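Local coordinates for GCN5-related N-acetyltransferase (Brucella melitensis biovar Abortus 2308, PDB 3TCV), which probably transfers an acetyl group from acetyl-CoA to an amine, possibly the N-terminal serine or alanine of a protein, at residues F71-E76 against E167-N172; A147-M152 against S211-L216; A116-D121 against V126-S131. All blocks are in the same frame, centred on the assembly; numbering follows the deposited sequence.

Interaction 1: F71-E76 against E167-N172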
ATOM      1  N   PHE B  71     -21.598  -8.381  -6.295  1.00 20.65           N
ATOM      2  CA  PHE B  71     -20.208  -8.484  -6.752  1.00 19.92           C
ATOM      3  C   PHE B  71     -19.688  -7.204  -7.388  1.00 19.71           C
ATOM      4  O   PHE B  71     -18.534  -7.173  -7.783  1.00 19.58           O
ATOM      5  CB  PHE B  71     -20.046  -9.645  -7.745  1.00 19.89           C
ATOM      6  CG  PHE B  71     -19.728 -10.965  -7.098  1.00 19.91           C
ATOM      7  CD1 PHE B  71     -18.501 -11.574  -7.296  1.00 20.16           C
ATOM      8  CD2 PHE B  71     -20.641 -11.591  -6.272  1.00 20.34           C
ATOM      9  CE1 PHE B  71     -18.201 -12.780  -6.705  1.00 19.98           C
ATOM     10  CE2 PHE B  71     -20.345 -12.802  -5.670  1.00 20.32           C
ATOM     11  CZ  PHE B  71     -19.124 -13.396  -5.884  1.00 20.52           C
ATOM     12  N   THR B  72     -20.514  -6.157  -7.466  1.00 19.98           N
ATOM     13  CA  THR B  72     -20.164  -4.917  -8.190  1.00 20.79           C
ATOM     14  C   THR B  72     -18.754  -4.426  -7.877  1.00 20.69           C
ATOM     15  O   THR B  72     -17.961  -4.165  -8.801  1.00 20.25           O
ATOM     16  CB  THR B  72     -21.147  -3.780  -7.845  1.00 22.03           C
ATOM     17  OG1 THR B  72     -22.477  -4.161  -8.224  1.00 23.81           O
ATOM     18  CG2 THR B  72     -20.771  -2.497  -8.570  1.00 21.99           C
ATOM     19  N   TRP B  73     -18.443  -4.329  -6.583  1.00 20.92           N
ATOM     20  CA  TRP B  73     -17.177  -3.732  -6.133  1.00 21.68           C
ATOM     21  C   TRP B  73     -16.087  -4.712  -5.887  1.00 21.61           C
ATOM     22  O   TRP B  73     -14.981  -4.311  -5.539  1.00 22.29           O
ATOM     23  CB  TRP B  73     -17.395  -2.915  -4.854  1.00 22.95           C
ATOM     24  CG  TRP B  73     -18.489  -1.918  -4.989  1.00 24.27           C
ATOM     25  CD1 TRP B  73     -19.761  -1.974  -4.427  1.00 25.27           C
ATOM     26  CD2 TRP B  73     -18.460  -0.690  -5.756  1.00 25.73           C
ATOM     27  NE1 TRP B  73     -20.497  -0.884  -4.777  1.00 25.90           N
ATOM     28  CE2 TRP B  73     -19.777  -0.072  -5.587  1.00 26.33           C
ATOM     29  CE3 TRP B  73     -17.520  -0.062  -6.549  1.00 26.72           C
ATOM     30  CZ2 TRP B  73     -20.104   1.132  -6.184  1.00 28.03           C
ATOM     31  CZ3 TRP B  73     -17.856   1.155  -7.150  1.00 28.44           C
ATOM     32  CH2 TRP B  73     -19.124   1.734  -6.980  1.00 28.53           C
ATOM     33  N   LEU B  74     -16.378  -6.004  -6.017  1.00 21.22           N
ATOM     34  CA  LEU B  74     -15.374  -7.042  -5.834  1.00 21.29           C
ATOM     35  C   LEU B  74     -14.494  -7.133  -7.067  1.00 21.27           C
ATOM     36  O   LEU B  74     -14.859  -6.649  -8.117  1.00 20.17           O
ATOM     37  CB  LEU B  74     -16.056  -8.384  -5.582  1.00 22.05           C
ATOM     38  CG  LEU B  74     -16.758  -8.530  -4.236  1.00 22.93           C
ATOM     39  CD1 LEU B  74     -17.172  -9.983  -4.008  1.00 23.16           C
ATOM     40  CD2 LEU B  74     -15.848  -8.052  -3.121  1.00 24.30           C
ATOM     41  N   PHE B  75     -13.334  -7.766  -6.948  1.00 21.73           N
ATOM     42  CA  PHE B  75     -12.467  -7.964  -8.111  1.00 22.48           C
ATOM     43  C   PHE B  75     -13.050  -9.020  -9.045  1.00 23.41           C
ATOM     44  O   PHE B  75     -12.851  -8.954 -10.251  1.00 23.96           O
ATOM     45  CB  PHE B  75     -11.046  -8.355  -7.675  1.00 23.79           C
ATOM     46  CG  PHE B  75     -10.372  -7.319  -6.811  1.00 25.25           C
ATOM     47  CD1 PHE B  75     -10.377  -5.981  -7.173  1.00 26.13           C
ATOM     48  CD2 PHE B  75      -9.738  -7.680  -5.631  1.00 27.65           C
ATOM     49  CE1 PHE B  75      -9.772  -5.027  -6.374  1.00 27.07           C
ATOM     50  CE2 PHE B  75      -9.130  -6.725  -4.828  1.00 27.55           C
ATOM     51  CZ  PHE B  75      -9.150  -5.402  -5.204  1.00 27.25           C
ATOM     52  N   GLU B  76     -13.821  -9.956  -8.489  1.00 23.19           N
ATOM     53  CA  GLU B  76     -14.386 -11.058  -9.262  1.00 23.56           C
ATOM     54  C   GLU B  76     -15.767 -10.685  -9.824  1.00 23.50           C
ATOM     55  O   GLU B  76     -16.418  -9.738  -9.382  1.00 21.27           O
ATOM     56  CB  GLU B  76     -14.553 -12.306  -8.381  1.00 24.24           C
ATOM     57  CG  GLU B  76     -13.287 -12.886  -7.751  1.00 25.05           C
ATOM     58  CD  GLU B  76     -12.681 -12.058  -6.615  1.00 25.41           C
ATOM     59  OE1 GLU B  76     -13.415 -11.461  -5.777  1.00 25.97           O
ATOM     60  OE2 GLU B  76     -11.430 -12.018  -6.549  1.00 28.59           O
ATOM     61  N   GLU B 167      -9.525  -1.816   3.137  1.00 14.84           N
ATOM     62  CA  GLU B 167      -9.506  -0.922   1.970  1.00 15.71           C
ATOM     63  C   GLU B 167     -10.661  -1.310   1.065  1.00 15.89           C
ATOM     64  O   GLU B 167     -11.036  -2.506   0.957  1.00 17.20           O
ATOM     65  CB  GLU B 167      -8.170  -0.971   1.199  1.00 16.03           C
ATOM     66  CG  GLU B 167      -7.618  -2.371   0.959  1.00 16.51           C
ATOM     67  CD  GLU B 167      -6.741  -2.529  -0.271  1.00 16.83           C
ATOM     68  OE1 GLU B 167      -5.906  -3.478  -0.256  1.00 17.65           O
ATOM     69  OE2 GLU B 167      -6.888  -1.771  -1.260  1.00 16.49           O
ATOM     70  N   CYS B 168     -11.240  -0.307   0.450  1.00 16.11           N
ATOM     71  CA  CYS B 168     -12.326  -0.483  -0.490  1.00 16.57           C
ATOM     72  C   CYS B 168     -12.348   0.671  -1.493  1.00 17.04           C
ATOM     73  O   CYS B 168     -11.674   1.681  -1.320  1.00 16.75           O
ATOM     74  CB  CYS B 168     -13.672  -0.539   0.269  1.00 16.05           C
ATOM     75  SG  CYS B 168     -14.096   0.961   1.195  1.00 16.36           S
ATOM     76  N   HIS B 169     -13.101   0.488  -2.572  1.00 18.40           N
ATOM     77  CA  HIS B 169     -13.378   1.559  -3.508  0.50 18.66           C
ATOM     78  C   HIS B 169     -13.980   2.688  -2.725  1.00 19.23           C
ATOM     79  O   HIS B 169     -14.909   2.476  -1.896  1.00 19.00           O
ATOM     80  CB  HIS B 169     -14.349   1.032  -4.580  0.50 19.26           C
ATOM     81  CG  HIS B 169     -14.339   1.792  -5.888  0.50 19.24           C
ATOM     82  ND1 HIS B 169     -14.614   3.096  -5.968  0.50 20.15           N
ATOM     83  CD2 HIS B 169     -14.135   1.354  -7.196  0.50 19.47           C
ATOM     84  CE1 HIS B 169     -14.561   3.492  -7.256  0.50 20.23           C
ATOM     85  NE2 HIS B 169     -14.274   2.426  -8.005  0.50 19.94           N
ATOM     86  N   ASN B 170     -13.514   3.896  -2.968  1.00 19.25           N
ATOM     87  CA  ASN B 170     -14.046   5.034  -2.295  1.00 20.72           C
ATOM     88  C   ASN B 170     -15.542   5.264  -2.617  1.00 22.00           C
ATOM     89  O   ASN B 170     -16.251   5.841  -1.814  1.00 21.76           O
ATOM     90  CB  ASN B 170     -13.250   6.258  -2.650  1.00 21.65           C
ATOM     91  CG  ASN B 170     -13.599   7.427  -1.790  1.00 22.00           C
ATOM     92  OD1 ASN B 170     -13.584   7.316  -0.547  1.00 22.94           O
ATOM     93  ND2 ASN B 170     -13.894   8.557  -2.414  1.00 21.74           N
ATOM     94  N   GLU B 171     -15.987   4.778  -3.773  1.00 24.47           N
ATOM     95  CA  GLU B 171     -17.408   4.886  -4.174  1.00 27.08           C
ATOM     96  C   GLU B 171     -18.262   3.741  -3.601  1.00 26.32           C
ATOM     97  O   GLU B 171     -19.486   3.752  -3.763  1.00 26.79           O
ATOM     98  CB  GLU B 171     -17.546   4.904  -5.714  1.00 30.05           C
ATOM     99  CG  GLU B 171     -17.104   6.203  -6.388  1.00 33.26           C
ATOM    100  CD  GLU B 171     -17.366   6.246  -7.905  1.00 35.92           C
ATOM    101  OE1 GLU B 171     -17.703   5.214  -8.540  1.00 39.49           O
ATOM    102  OE2 GLU B 171     -17.242   7.348  -8.475  1.00 40.83           O
ATOM    103  N   ASN B 172     -17.632   2.758  -2.961  1.00 23.35           N
ATOM    104  CA  ASN B 172     -18.344   1.659  -2.324  1.00 23.11           C
ATOM    105  C   ASN B 172     -18.824   2.153  -0.955  1.00 22.45           C
ATOM    106  O   ASN B 172     -18.186   1.919   0.077  1.00 21.65           O
ATOM    107  CB  ASN B 172     -17.451   0.408  -2.226  1.00 22.37           C
ATOM    108  CG  ASN B 172     -18.176  -0.796  -1.714  1.00 22.48           C
ATOM    109  OD1 ASN B 172     -19.294  -0.690  -1.210  1.00 22.60           O
ATOM    110  ND2 ASN B 172     -17.548  -1.960  -1.833  1.00 22.85           N
TER
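Trp73 carries this contact, pushing its indole against His169, Glu171 and Asn172 from a type I turn that runs from Phe71 to Leu74. The turn closes with Leu74 N bonded to Phe71 O at 3.0 Å. Thr72 CG2 sits over the centre of the indole, 3.9 Å above its plane, on the face opposite the one that Asn172 covers. Next comes Trp73 itself, whose CG lies beside the backbone N and anti to the carbonyl carbon (chi1 -53°). Under its five-membered ring comes Asn172 CB, 3.8 Å from that centroid. The Asn172 amide lies only 22° from the indole plane and slides past it, its ND2 3.2 Å from Trp73 CB. At the far end, Trp73 CH2 is 3.8 Å from Glu171 CB. The six-membered ring also presents its CE3-CZ3 edge to the face of His169, in a T-shaped pair with planes 60° apart; His169 was modelled in two conformers, and this pairing describes one of them. In that conformer both imidazole nitrogens are held, ND1 by Glu171 N at 3.1 Å and NE2 by Asn200 O. Beyond the tryptophan, Leu74 O and Glu76 O both receive Lys197 NZ, Phe75 leans on Met194 and Val196, and Glu76 OE1 pairs with Arg114. Asn172 OD1, meanwhile, bonds to Ser175 N and so N-caps helix 173-182. A loop between two early helices thus packs on a strand-turn-helix junction, strand 163-169 leading through the turn His169-Asn172 into helix 173-182, which is the strand-to-helix connection that follows the splayed central strands of the GNAT acetyltransferase fold.

Interaction 2: A147-M152 against S211-L216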
ATOM      1  N   ALA B 147     -17.808 -12.830  11.756  1.00 19.75           N
ATOM      2  CA  ALA B 147     -16.773 -13.221  10.794  1.00 18.92           C
ATOM      3  C   ALA B 147     -15.590 -12.248  10.816  1.00 18.68           C
ATOM      4  O   ALA B 147     -14.415 -12.653  10.794  1.00 18.38           O
ATOM      5  CB  ALA B 147     -17.348 -13.293   9.397  1.00 18.29           C
ATOM      6  N   GLN B 148     -15.918 -10.964  10.867  1.00 18.60           N
ATOM      7  CA  GLN B 148     -14.914  -9.894  10.955  1.00 18.60           C
ATOM      8  C   GLN B 148     -14.179  -9.992  12.308  1.00 18.36           C
ATOM      9  O   GLN B 148     -12.925  -9.987  12.358  1.00 17.67           O
ATOM     10  CB  GLN B 148     -15.603  -8.526  10.779  1.00 18.69           C
ATOM     11  CG  GLN B 148     -14.741  -7.361  10.366  1.00 19.58           C
ATOM     12  CD  GLN B 148     -13.574  -7.069  11.288  1.00 19.50           C
ATOM     13  OE1 GLN B 148     -12.467  -7.379  10.951  1.00 20.58           O
ATOM     14  NE2 GLN B 148     -13.819  -6.434  12.416  1.00 20.40           N
ATOM     15  N   PHE B 149     -14.975 -10.098  13.384  1.00 18.33           N
ATOM     16  CA  PHE B 149     -14.479 -10.168  14.750  1.00 18.92           C
ATOM     17  C   PHE B 149     -13.467 -11.283  14.925  1.00 18.55           C
ATOM     18  O   PHE B 149     -12.423 -11.089  15.547  1.00 18.58           O
ATOM     19  CB  PHE B 149     -15.615 -10.400  15.762  1.00 19.60           C
ATOM     20  CG  PHE B 149     -15.139 -10.478  17.196  1.00 20.44           C
ATOM     21  CD1 PHE B 149     -14.660  -9.348  17.851  1.00 21.10           C
ATOM     22  CD2 PHE B 149     -15.123 -11.692  17.872  1.00 21.60           C
ATOM     23  CE1 PHE B 149     -14.202  -9.431  19.166  1.00 21.38           C
ATOM     24  CE2 PHE B 149     -14.675 -11.784  19.187  1.00 22.17           C
ATOM     25  CZ  PHE B 149     -14.218 -10.650  19.835  1.00 21.68           C
ATOM     26  N   LEU B 150     -13.788 -12.470  14.423  1.00 18.84           N
ATOM     27  CA  LEU B 150     -12.896 -13.607  14.603  1.00 18.99           C
ATOM     28  C   LEU B 150     -11.508 -13.388  13.971  1.00 18.98           C
ATOM     29  O   LEU B 150     -10.502 -13.785  14.540  1.00 19.79           O
ATOM     30  CB  LEU B 150     -13.542 -14.890  14.096  1.00 19.34           C
ATOM     31  CG  LEU B 150     -14.713 -15.448  14.916  1.00 20.03           C
ATOM     32  CD1 LEU B 150     -15.413 -16.537  14.110  1.00 19.89           C
ATOM     33  CD2 LEU B 150     -14.281 -15.940  16.305  1.00 20.79           C
ATOM     34  N   PHE B 151     -11.449 -12.755  12.798  1.00 18.35           N
ATOM     35  CA  PHE B 151     -10.176 -12.386  12.213  1.00 18.16           C
ATOM     36  C   PHE B 151      -9.452 -11.339  13.068  1.00 18.30           C
ATOM     37  O   PHE B 151      -8.245 -11.454  13.304  1.00 18.54           O
ATOM     38  CB  PHE B 151     -10.379 -11.806  10.810  1.00 17.70           C
ATOM     39  CG  PHE B 151     -10.290 -12.805   9.673  1.00 17.73           C
ATOM     40  CD1 PHE B 151     -10.274 -14.187   9.874  1.00 18.22           C
ATOM     41  CD2 PHE B 151     -10.276 -12.330   8.352  1.00 17.48           C
ATOM     42  CE1 PHE B 151     -10.188 -15.051   8.783  1.00 18.39           C
ATOM     43  CE2 PHE B 151     -10.198 -13.194   7.270  1.00 17.69           C
ATOM     44  CZ  PHE B 151     -10.163 -14.558   7.497  1.00 18.06           C
ATOM     45  N   MET B 152     -10.185 -10.318  13.518  1.00 18.39           N
ATOM     46  CA  MET B 152      -9.570  -9.215  14.250  1.00 18.73           C
ATOM     47  C   MET B 152      -8.960  -9.734  15.554  1.00 18.91           C
ATOM     48  O   MET B 152      -7.829  -9.388  15.941  1.00 18.29           O
ATOM     49  CB  MET B 152     -10.581  -8.116  14.538  1.00 19.36           C
ATOM     50  CG  MET B 152      -9.911  -6.830  15.009  1.00 19.66           C
ATOM     51  SD  MET B 152     -10.891  -5.355  14.705  1.00 22.25           S
ATOM     52  CE  MET B 152     -12.230  -5.635  15.809  1.00 19.12           C
ATOM     53  N   SER B 211      -3.412  -0.620  19.867  1.00 17.40           N
ATOM     54  CA  SER B 211      -3.862   0.190  21.016  1.00 17.98           C
ATOM     55  C   SER B 211      -5.379   0.458  21.036  1.00 17.83           C
ATOM     56  O   SER B 211      -5.942   0.796  22.090  1.00 18.60           O
ATOM     57  CB  SER B 211      -3.105   1.517  21.043  1.00 18.49           C
ATOM     58  OG  SER B 211      -3.324   2.255  19.856  1.00 19.41           O
ATOM     59  N   GLU B 212      -6.024   0.307  19.878  1.00 17.53           N
ATOM     60  CA  GLU B 212      -7.470   0.496  19.711  1.00 17.21           C
ATOM     61  C   GLU B 212      -8.285  -0.778  19.918  1.00 17.46           C
ATOM     62  O   GLU B 212      -9.504  -0.718  20.137  1.00 17.61           O
ATOM     63  CB  GLU B 212      -7.739   1.078  18.322  1.00 17.30           C
ATOM     64  CG  GLU B 212      -7.164   2.494  18.230  1.00 16.94           C
ATOM     65  CD  GLU B 212      -7.174   3.064  16.831  1.00 17.17           C
ATOM     66  OE1 GLU B 212      -7.218   2.302  15.838  1.00 16.67           O
ATOM     67  OE2 GLU B 212      -7.125   4.292  16.727  1.00 17.50           O
ATOM     68  N   TRP B 213      -7.607  -1.916  19.853  1.00 17.47           N
ATOM     69  CA  TRP B 213      -8.265  -3.222  19.859  1.00 17.71           C
ATOM     70  C   TRP B 213      -8.971  -3.521  21.172  1.00 18.05           C
ATOM     71  O   TRP B 213     -10.099  -3.979  21.153  1.00 17.87           O
ATOM     72  CB  TRP B 213      -7.261  -4.316  19.483  1.00 17.91           C
ATOM     73  CG  TRP B 213      -7.630  -5.704  19.918  1.00 18.50           C
ATOM     74  CD1 TRP B 213      -6.904  -6.534  20.773  1.00 19.17           C
ATOM     75  CD2 TRP B 213      -8.814  -6.492  19.537  1.00 19.04           C
ATOM     76  NE1 TRP B 213      -7.530  -7.734  20.930  1.00 19.24           N
ATOM     77  CE2 TRP B 213      -8.682  -7.776  20.216  1.00 19.22           C
ATOM     78  CE3 TRP B 213      -9.921  -6.268  18.741  1.00 18.89           C
ATOM     79  CZ2 TRP B 213      -9.632  -8.776  20.090  1.00 19.62           C
ATOM     80  CZ3 TRP B 213     -10.878  -7.291  18.618  1.00 19.67           C
ATOM     81  CH2 TRP B 213     -10.732  -8.515  19.288  1.00 19.80           C
ATOM     82  N   PRO B 214      -8.340  -3.225  22.325  1.00 18.33           N
ATOM     83  CA  PRO B 214      -9.031  -3.688  23.551  1.00 18.29           C
ATOM     84  C   PRO B 214     -10.438  -3.099  23.763  1.00 18.61           C
ATOM     85  O   PRO B 214     -11.358  -3.823  24.163  1.00 18.99           O
ATOM     86  CB  PRO B 214      -8.055  -3.311  24.669  1.00 18.61           C
ATOM     87  CG  PRO B 214      -6.720  -3.296  24.022  1.00 18.47           C
ATOM     88  CD  PRO B 214      -6.996  -2.719  22.631  1.00 18.29           C
ATOM     89  N   ALA B 215     -10.625  -1.819  23.461  1.00 18.76           N
ATOM     90  CA  ALA B 215     -11.949  -1.202  23.599  1.00 18.74           C
ATOM     91  C   ALA B 215     -12.904  -1.750  22.545  1.00 18.90           C
ATOM     92  O   ALA B 215     -14.088  -1.975  22.823  1.00 19.36           O
ATOM     93  CB  ALA B 215     -11.857   0.319  23.522  1.00 18.61           C
ATOM     94  N   LEU B 216     -12.399  -1.980  21.336  1.00 18.62           N
ATOM     95  CA  LEU B 216     -13.222  -2.601  20.318  1.00 19.36           C
ATOM     96  C   LEU B 216     -13.675  -3.994  20.729  1.00 19.15           C
ATOM     97  O   LEU B 216     -14.854  -4.322  20.584  1.00 18.77           O
ATOM     98  CB  LEU B 216     -12.495  -2.643  18.979  1.00 19.73           C
ATOM     99  CG  LEU B 216     -12.491  -1.303  18.282  1.00 20.26           C
ATOM    100  CD1 LEU B 216     -11.599  -1.432  17.043  1.00 20.51           C
ATOM    101  CD2 LEU B 216     -13.914  -0.852  17.898  1.00 20.26           C
TER
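Met152 of helix 142-158 makes a Met-aromatic contact with Trp213, and Phe149 meets the same indole, joining this helix of the GNAT core to helix 213-224 near the C-terminus. The methyl does the closest touching: Met152 CE reaches Trp213 CZ3 at 3.5 Å, coming in at the ring edge. Its sulfur stands obliquely, with SD 5.3 Å from the centroid of the six-membered ring. A bend at chi3 (67°) folds the methyl back to the indole, where CG and CE both contact the CE3-CZ3 bond. Further along the same edge, Phe149 CE1 lies 3.6 Å from Trp213 CH2, the two rings meeting obliquely, with planes 38° apart. Leu216, one turn on from Trp213, adds a looser apolar contact, its CB 4.4 Å from Met152 CE.

Three further aromatic rings pack against these side chains. Phe156 stacks on Trp213, Tyr220 meets Phe149, and Tyr164 of strand 163-169 packs on Met152. All four touching residues are buried, and the polar atom of the indole is satisfied: Trp213 NE1 gives a hydrogen bond to Asp157 OD1 on helix 142-158.

Interaction 3: A116-D121 against V126-S131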
ATOM      1  N   ALA B 116     -10.681 -13.143   3.409  1.00 16.28           N
ATOM      2  CA  ALA B 116      -9.267 -13.483   3.465  1.00 16.51           C
ATOM      3  C   ALA B 116      -8.469 -12.528   4.316  1.00 16.61           C
ATOM      4  O   ALA B 116      -8.825 -11.346   4.456  1.00 15.64           O
ATOM      5  CB  ALA B 116      -8.693 -13.532   2.042  1.00 16.75           C
ATOM      6  N   LEU B 117      -7.406 -13.063   4.906  1.00 17.14           N
ATOM      7  CA  LEU B 117      -6.299 -12.278   5.439  1.00 17.20           C
ATOM      8  C   LEU B 117      -5.312 -12.118   4.298  1.00 17.60           C
ATOM      9  O   LEU B 117      -4.983 -13.109   3.612  1.00 18.73           O
ATOM     10  CB  LEU B 117      -5.654 -12.979   6.640  1.00 17.63           C
ATOM     11  CG  LEU B 117      -6.546 -13.074   7.895  1.00 17.74           C
ATOM     12  CD1 LEU B 117      -5.903 -13.984   8.935  1.00 18.58           C
ATOM     13  CD2 LEU B 117      -6.839 -11.678   8.478  1.00 17.47           C
ATOM     14  N   MET B 118      -4.888 -10.888   4.041  1.00 17.33           N
ATOM     15  CA  MET B 118      -4.101 -10.599   2.845  1.00 17.78           C
ATOM     16  C   MET B 118      -3.146  -9.449   3.060  1.00 18.00           C
ATOM     17  O   MET B 118      -3.207  -8.774   4.067  1.00 16.93           O
ATOM     18  CB  MET B 118      -5.029 -10.299   1.656  1.00 18.03           C
ATOM     19  CG  MET B 118      -5.941  -9.096   1.837  1.00 18.08           C
ATOM     20  SD  MET B 118      -7.173  -9.004   0.505  1.00 18.41           S
ATOM     21  CE  MET B 118      -6.146  -8.221  -0.736  1.00 18.08           C
ATOM     22  N   ARG B 119      -2.287  -9.218   2.079  1.00 18.99           N
ATOM     23  CA  ARG B 119      -1.222  -8.229   2.179  1.00 19.84           C
ATOM     24  C   ARG B 119      -0.520  -8.389   3.518  1.00 19.70           C
ATOM     25  O   ARG B 119      -0.336  -7.440   4.291  1.00 19.09           O
ATOM     26  CB  ARG B 119      -1.772  -6.831   1.922  1.00 20.97           C
ATOM     27  CG  ARG B 119      -2.324  -6.730   0.484  1.00 22.77           C
ATOM     28  CD  ARG B 119      -2.909  -5.381   0.123  1.00 23.93           C
ATOM     29  NE  ARG B 119      -1.962  -4.363   0.473  1.00 24.83           N
ATOM     30  CZ  ARG B 119      -1.967  -3.682   1.620  1.00 25.92           C
ATOM     31  NH1 ARG B 119      -2.936  -3.862   2.508  1.00 25.39           N
ATOM     32  NH2 ARG B 119      -0.992  -2.804   1.866  1.00 28.13           N
ATOM     33  N   ILE B 120      -0.106  -9.634   3.746  1.00 19.14           N
ATOM     34  CA  ILE B 120       0.442 -10.085   5.005  1.00 19.03           C
ATOM     35  C   ILE B 120       1.892  -9.567   5.143  1.00 19.60           C
ATOM     36  O   ILE B 120       2.729  -9.773   4.243  1.00 19.13           O
ATOM     37  CB  ILE B 120       0.370 -11.633   5.099  1.00 19.54           C
ATOM     38  CG1 ILE B 120      -1.080 -12.143   4.926  1.00 19.17           C
ATOM     39  CG2 ILE B 120       0.933 -12.107   6.437  1.00 19.44           C
ATOM     40  CD1 ILE B 120      -1.192 -13.626   4.564  1.00 19.62           C
ATOM     41  N   ASP B 121       2.167  -8.839   6.233  1.00 19.40           N
ATOM     42  CA  ASP B 121       3.492  -8.271   6.498  1.00 19.84           C
ATOM     43  C   ASP B 121       3.900  -8.633   7.914  1.00 19.91           C
ATOM     44  O   ASP B 121       3.754  -7.829   8.829  1.00 18.23           O
ATOM     45  CB  ASP B 121       3.489  -6.761   6.340  1.00 20.17           C
ATOM     46  CG  ASP B 121       4.871  -6.141   6.578  1.00 20.64           C
ATOM     47  OD1 ASP B 121       5.825  -6.892   6.886  1.00 21.69           O
ATOM     48  OD2 ASP B 121       4.998  -4.909   6.461  1.00 20.92           O
ATOM     49  N   VAL B 126       1.681  -6.105  10.069  1.00 15.89           N
ATOM     50  CA  VAL B 126       0.566  -5.415   9.387  1.00 15.52           C
ATOM     51  C   VAL B 126      -0.177  -6.428   8.526  1.00 15.74           C
ATOM     52  O   VAL B 126       0.450  -7.284   7.885  1.00 16.45           O
ATOM     53  CB  VAL B 126       1.079  -4.239   8.510  1.00 15.50           C
ATOM     54  CG1 VAL B 126      -0.089  -3.514   7.824  1.00 15.15           C
ATOM     55  CG2 VAL B 126       1.892  -3.258   9.349  1.00 15.29           C
ATOM     56  N   ILE B 127      -1.509  -6.362   8.512  1.00 15.25           N
ATOM     57  CA  ILE B 127      -2.282  -7.308   7.739  1.00 15.32           C
ATOM     58  C   ILE B 127      -3.629  -6.694   7.395  1.00 15.13           C
ATOM     59  O   ILE B 127      -4.033  -5.725   8.035  1.00 14.94           O
ATOM     60  CB  ILE B 127      -2.454  -8.608   8.547  1.00 15.45           C
ATOM     61  CG1 ILE B 127      -2.914  -9.749   7.666  1.00 15.84           C
ATOM     62  CG2 ILE B 127      -3.375  -8.391   9.748  1.00 15.35           C
ATOM     63  CD1 ILE B 127      -2.671 -11.097   8.339  1.00 15.80           C
ATOM     64  N   GLU B 128      -4.267  -7.226   6.360  1.00 15.71           N
ATOM     65  CA  GLU B 128      -5.575  -6.725   5.876  1.00 15.74           C
ATOM     66  C   GLU B 128      -6.634  -7.821   5.906  1.00 15.57           C
ATOM     67  O   GLU B 128      -6.349  -8.992   5.616  1.00 15.57           O
ATOM     68  CB  GLU B 128      -5.431  -6.133   4.459  1.00 16.10           C
ATOM     69  CG  GLU B 128      -6.749  -5.781   3.756  1.00 16.45           C
ATOM     70  CD  GLU B 128      -6.620  -5.383   2.285  1.00 17.26           C
ATOM     71  OE1 GLU B 128      -5.591  -4.832   1.869  1.00 18.49           O
ATOM     72  OE2 GLU B 128      -7.582  -5.644   1.544  1.00 18.41           O
ATOM     73  N   ILE B 129      -7.855  -7.436   6.281  1.00 15.31           N
ATOM     74  CA  ILE B 129      -9.033  -8.268   6.008  1.00 15.43           C
ATOM     75  C   ILE B 129      -9.608  -7.788   4.681  1.00 15.26           C
ATOM     76  O   ILE B 129      -9.995  -6.654   4.569  1.00 14.86           O
ATOM     77  CB  ILE B 129     -10.117  -8.240   7.126  1.00 15.51           C
ATOM     78  CG1 ILE B 129     -11.306  -9.091   6.667  1.00 15.55           C
ATOM     79  CG2 ILE B 129     -10.534  -6.802   7.524  1.00 14.92           C
ATOM     80  CD1 ILE B 129     -12.354  -9.381   7.725  1.00 16.08           C
ATOM     81  N   GLY B 130      -9.643  -8.658   3.675  1.00 15.31           N
ATOM     82  CA  GLY B 130     -10.192  -8.278   2.375  1.00 15.61           C
ATOM     83  C   GLY B 130     -10.774  -9.481   1.645  1.00 15.79           C
ATOM     84  O   GLY B 130     -11.046 -10.524   2.256  1.00 15.52           O
ATOM     85  N   SER B 131     -10.966  -9.293   0.346  1.00 15.93           N
ATOM     86  CA  SER B 131     -11.579 -10.315  -0.488  0.60 16.28           C
ATOM     87  C   SER B 131     -12.927 -10.757   0.122  1.00 16.15           C
ATOM     88  O   SER B 131     -13.252 -11.927   0.085  1.00 15.76           O
ATOM     89  CB  SER B 131     -10.650 -11.534  -0.613  0.60 16.85           C
ATOM     90  OG  SER B 131      -9.322 -11.169  -1.011  0.60 17.36           O
TER
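From Ala116 facing Gly130 to Asp121 facing Val126, two antiparallel strands pair as a beta hairpin broken by a beta bulge, their axes 4.7 Å apart at closest approach where 116-118 runs against 126-130. Reciprocal backbone bonds tie Ala116 to Gly130, Met118 to Glu128 and Asp121 to Val126; the last pair has Asp121 N to Val126 O at 2.8 Å. Leu117 and Ile129 form the non-hydrogen-bonded pair between the first two. One extra residue enters on the first strand after Met118, where Arg119 takes a left-handed backbone conformation. The amides of Arg119 and Ile120 both bond to the carboxylate of Asp97.

Ile127 CD1 lies 3.9 Å from both Leu117 CB and Ile120 CG1, touching residues before and after the bulge. Leu117, Ile127 and Ile129 all touch helix 142-158, which covers this side of the sheet. Across the sheet, Met118 and Glu128 run side by side, pointing the same way. Met118 CG, set between the backbone N and the carbonyl carbon (chi1 61°), is 3.8 Å from Glu128 CD, and Met118 SD rests 3.6 Å from Gly130 CA.

Arg119 crosses over to the same glutamate. Its NH1 also pairs with Glu165 on strand 163-169, so one nitrogen links the bulge to two acidic side chains. At Glu128 the bond from Arg119 NH1 is 2.9 Å, received by the anti lone pair of OE1, which stands 20° out of the guanidinium plane.

How the interactions relate
Along the chain interaction 3 is nested inside the loop that interaction 1 closes, and interaction 2 opens only after interaction 3 has ended; the spans of interactions 1 and 2 cross. Interactions 1 and 3 have centres about 16 Å apart and share one sheet, in which strands 126-134 and 163-169 are parallel neighbours joined through helix 142-158. Interaction 2 joins that helix to helix 213-224, its centre about 14 Å from that of interaction 3, and Phe151 packs directly on Leu117 and Ile129. Interactions 1 and 2, about 23 Å apart between centres, lie on opposite sides of the chain's centre. GNAT enzymes generally bind acetyl-CoA between the two parallel strands that interactions 1 and 3 involve.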